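Local coordinates for uncharacterized protein (Bombyx mori, PDB 5AZ0) that probably catalyses the NAD(P)H-dependent reduction of carbonyl compounds to alcohols, as expected of a silkworm member of the aldo-keto reductase family, at residues P79-G82 with Q83-E87; H68-A72 with H73-V77. All blocks are in the same frame, centred on the assembly; numbering follows the deposited sequence.

In the fold
Both contacts belong to one beta-alpha-beta unit of the TIM barrel, made of strand 68-70, helix 78-90 and strand 100-105. Contact 2 comes first along the chain: it begins with strand 68-70 and then curls through a short 3-10 turn to the N-cap of helix 78-90. Contact 1 follows within that helix, which lies outside the barrel. Their centres are about 12 Å apart, yet they touch, because I81 and V85 of contact 1 pack on I69 of contact 2. Contact 1 is thus internal to the outer helix, and its I81 and V85 seat that helix on strand 68-70, whereas contact 2 supplies D70 and Y75, two residues of the probable active site.

Contact 1. Residues P79-G82 with Q83-E87; sequences PEIG and QVVQE
In the TIM-barrel helix 78-90, which follows strand 68-70, P79-G82 and Q83-E87 form successive turns joined by alpha-helical i to i+4 bonds. Q83 N donates to P79 O at 3.1 Å, and V84 N reaches E80 O at 3.2 Å. The next bond, V85 N to I81 O, is 3.0 Å long and the straightest of the four, with an N-H...O angle of 170°. Q86 N meets G82 O, also at 3.0 Å, but at a more bent 156°. All four carbonyls are thus engaged by amides of the following turn.

The side chains sort by face. I81, V84 and V85 are buried: I81 and V85 pack on I69 of strand 68-70, while V84, together with I81, rests against helix 51-64 through L58. Within the helix, the methyl groups I81 CG2 and V85 CG2 lie 4.3 Å apart, one turn from each other, and extend the same apolar strip toward the strand. Q83 and Q86 belong to the exposed side, and Q86 NE2 is hydrogen-bonded to N90 OD1, farther along the helix.

The beta-branched valines also touch the carbonyls of the preceding turn. V85 has CG1 anti to the backbone N (chi1 165°), which puts the other methyl, CG2, beside that nitrogen and 3.4 Å from I81 O. V84 repeats the pattern, its CG2 standing 3.4 Å from E80 O.

Contact 2. Residues H68-A72 with H73-V77; sequences HIDTA and HFYRV
Two torsions bring D70 and Y75 together: CG of D70 is anti to its backbone N, carrying the carboxylate off to the side of the strand, toward the edge of the Y75 ring, while CG of Y75 is anti to the carbonyl carbon (chi1 -56°), folding the ring back against A72. D70 OD2 then lies near the plane of the phenol at its edge, 4.0 Å from Y75 CE2, with the carboxylate and ring planes turned 51° apart.

A72 covers one face of the Y75 ring. Its CB sits 3.5 Å from the ring centroid and only 6° off the ring normal, a CH-pi contact over the centre of that face. The backbone closes the same turn: Y75 N donates to A72 O at 3.1 Å, approaching from well above the carbonyl plane. T71 runs past Y75 in the opposite direction, its OG1 3.9 Å from Y75 CD2, and that hydroxyl is hydrogen-bonded to T24.

Just after the 3-10 turn, R76 reaches back to F74. R76 NH1 bonds to F74 O at 2.8 Å, in the plane of both the carbonyl and the guanidinium, and the same nitrogen lies over the rim of the F74 ring.

The polar ends of D70 and Y75 converge on K104, which makes a salt bridge with D70 OD2 and a hydrogen bond with Y75 OH. With H137 beside A72, this set probably corresponds to the Asp-Tyr-Lys-His catalytic tetrad of aldo-keto reductases. An acetate ion, probably from the crystallisation liquor, lies about 3 Å from the D70 side chain. The arrangement is consistent with Y75 serving, as in related enzymes, as the general acid that gives a proton to the oxygen of the carbonyl being reduced, linked through K104 to D70.

Contact 1. Residues P79-G82 with Q83-E87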
# COMPACT_ATOMS: atom_id res chain seq x y z
N PRO A 79 7.34 10.93 11.47
CA PRO A 79 7.22 12.09 12.43
C PRO A 79 6.39 13.21 11.84
O PRO A 79 5.43 13.68 12.44
CB PRO A 79 8.70 12.47 12.70
CG PRO A 79 9.44 11.19 12.40
CD PRO A 79 8.75 10.65 11.18
N GLU A 80 6.63 13.53 10.58
CA GLU A 80 5.87 14.62 9.95
C GLU A 80 4.40 14.26 9.73
O GLU A 80 3.51 15.13 9.84
CB GLU A 80 6.49 15.00 8.61
CG GLU A 80 7.91 15.59 8.67
CD GLU A 80 9.06 14.56 8.58
OE1 GLU A 80 8.99 13.39 9.07
OE2 GLU A 80 10.09 14.93 8.03
N ILE A 81 4.11 12.99 9.38
CA ILE A 81 2.71 12.60 9.19
C ILE A 81 2.03 12.71 10.57
O ILE A 81 0.88 13.08 10.69
CB ILE A 81 2.56 11.11 8.67
CG1 ILE A 81 3.23 10.91 7.31
CG2 ILE A 81 1.10 10.67 8.70
CD1 ILE A 81 2.68 11.79 6.20
N GLY A 82 2.70 12.29 11.62
CA GLY A 82 2.04 12.37 12.93
C GLY A 82 1.71 13.78 13.42
O GLY A 82 0.72 13.97 14.12
N GLN A 83 2.59 14.72 13.09
CA GLN A 83 2.34 16.17 13.34
C GLN A 83 1.08 16.62 12.59
O GLN A 83 0.18 17.20 13.17
CB GLN A 83 3.55 16.96 12.90
CG GLN A 83 3.79 18.33 13.51
CD GLN A 83 5.26 18.70 13.32
OE1 GLN A 83 6.16 18.07 13.90
NE2 GLN A 83 5.53 19.67 12.43
N VAL A 84 0.96 16.27 11.30
CA VAL A 84 -0.22 16.65 10.52
C VAL A 84 -1.46 16.06 11.14
O VAL A 84 -2.44 16.79 11.31
CB VAL A 84 -0.12 16.27 9.02
CG1 VAL A 84 -1.40 16.54 8.26
CG2 VAL A 84 1.05 16.99 8.34
N VAL A 85 -1.42 14.78 11.49
CA VAL A 85 -2.57 14.15 12.13
C VAL A 85 -2.99 14.88 13.41
O VAL A 85 -4.18 15.04 13.69
CB VAL A 85 -2.31 12.65 12.44
CG1 VAL A 85 -3.36 12.06 13.42
CG2 VAL A 85 -2.24 11.84 11.14
N GLN A 86 -2.01 15.20 14.23
CA GLN A 86 -2.29 15.88 15.50
C GLN A 86 -2.91 17.29 15.23
O GLN A 86 -3.86 17.70 15.91
CB GLN A 86 -1.03 15.98 16.35
CG GLN A 86 -1.29 16.52 17.76
CD GLN A 86 -2.30 15.73 18.53
OE1 GLN A 86 -2.12 14.55 18.75
NE2 GLN A 86 -3.38 16.36 18.94
N GLU A 87 -2.38 17.97 14.22
CA GLU A 87 -2.94 19.28 13.79
C GLU A 87 -4.38 19.18 13.40
O GLU A 87 -5.17 20.03 13.84
CB GLU A 87 -2.17 19.88 12.66
CG GLU A 87 -0.84 20.42 13.15
CD GLU A 87 0.18 20.74 12.04
OE1 GLU A 87 -0.09 20.54 10.82
OE2 GLU A 87 1.28 21.18 12.42

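Contact 2. Residues H68-A72 with H73-V77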
# COMPACT_ATOMS: atom_id res chain seq x y z
N HIS A 68 -7.90 7.43 5.42
CA HIS A 68 -6.95 6.34 5.33
C HIS A 68 -5.62 6.90 4.89
O HIS A 68 -5.48 7.48 3.82
CB HIS A 68 -7.52 5.25 4.38
CG HIS A 68 -6.63 4.06 4.12
ND1 HIS A 68 -7.11 2.96 3.42
CD2 HIS A 68 -5.34 3.77 4.46
CE1 HIS A 68 -6.13 2.08 3.28
NE2 HIS A 68 -5.05 2.54 3.90
N ILE A 69 -4.61 6.70 5.75
CA ILE A 69 -3.26 7.14 5.53
C ILE A 69 -2.29 5.94 5.59
O ILE A 69 -2.21 5.27 6.59
CB ILE A 69 -2.84 8.14 6.64
CG1 ILE A 69 -3.75 9.36 6.67
CG2 ILE A 69 -1.40 8.62 6.40
CD1 ILE A 69 -3.56 10.15 7.97
N ASP A 70 -1.51 5.74 4.54
CA ASP A 70 -0.63 4.59 4.42
C ASP A 70 0.76 5.07 4.57
O ASP A 70 1.20 5.95 3.79
CB ASP A 70 -0.79 3.93 3.03
CG ASP A 70 0.05 2.66 2.88
OD1 ASP A 70 -0.41 1.61 3.40
OD2 ASP A 70 1.17 2.76 2.25
N THR A 71 1.45 4.61 5.60
CA THR A 71 2.82 4.96 5.68
C THR A 71 3.66 3.77 6.11
O THR A 71 3.15 2.67 6.17
CB THR A 71 3.05 6.22 6.60
OG1 THR A 71 4.36 6.75 6.31
CG2 THR A 71 2.96 5.90 8.06
N ALA A 72 4.93 4.01 6.40
CA ALA A 72 5.87 2.94 6.75
C ALA A 72 7.12 3.50 7.46
O ALA A 72 7.47 4.58 7.18
CB ALA A 72 6.30 2.16 5.50
N HIS A 73 7.79 2.73 8.31
CA HIS A 73 9.09 3.09 8.78
C HIS A 73 10.02 3.50 7.65
O HIS A 73 10.60 4.63 7.65
CB HIS A 73 9.68 1.95 9.58
CG HIS A 73 11.05 2.23 10.09
ND1 HIS A 73 11.92 1.23 10.49
CD2 HIS A 73 11.73 3.41 10.24
CE1 HIS A 73 13.06 1.78 10.88
NE2 HIS A 73 12.97 3.10 10.73
N PHE A 74 10.07 2.66 6.61
CA PHE A 74 10.90 2.95 5.45
C PHE A 74 10.66 4.27 4.73
O PHE A 74 11.50 4.69 3.99
CB PHE A 74 10.79 1.80 4.44
CG PHE A 74 11.78 1.88 3.31
CD1 PHE A 74 13.12 1.64 3.54
CD2 PHE A 74 11.35 2.14 1.99
CE1 PHE A 74 14.06 1.70 2.48
CE2 PHE A 74 12.28 2.20 0.92
CZ PHE A 74 13.63 1.99 1.18
N TYR A 75 9.48 4.86 4.83
CA TYR A 75 9.18 6.07 4.08
C TYR A 75 9.72 7.37 4.67
O TYR A 75 9.56 8.43 4.06
CB TYR A 75 7.71 6.18 3.83
CG TYR A 75 7.03 4.98 3.13
CD1 TYR A 75 7.75 4.01 2.43
CD2 TYR A 75 5.66 4.88 3.17
CE1 TYR A 75 7.10 2.95 1.80
CE2 TYR A 75 5.00 3.83 2.55
CZ TYR A 75 5.70 2.87 1.85
OH TYR A 75 4.95 1.85 1.29
N ARG A 76 10.31 7.29 5.86
CA ARG A 76 11.12 8.34 6.48
C ARG A 76 10.28 9.43 7.12
O ARG A 76 10.78 10.09 7.96
CB ARG A 76 12.17 9.00 5.53
CG ARG A 76 13.43 8.17 5.25
CD ARG A 76 13.40 7.55 3.89
NE ARG A 76 14.71 7.07 3.47
CZ ARG A 76 14.97 5.85 2.99
NH1 ARG A 76 14.02 4.87 2.83
NH2 ARG A 76 16.23 5.58 2.62
N VAL A 77 9.03 9.56 6.76
CA VAL A 77 8.24 10.71 7.08
C VAL A 77 7.22 10.46 8.21
O VAL A 77 6.31 11.27 8.38
CB VAL A 77 7.51 11.24 5.80
CG1 VAL A 77 8.56 11.76 4.83
CG2 VAL A 77 6.62 10.16 5.11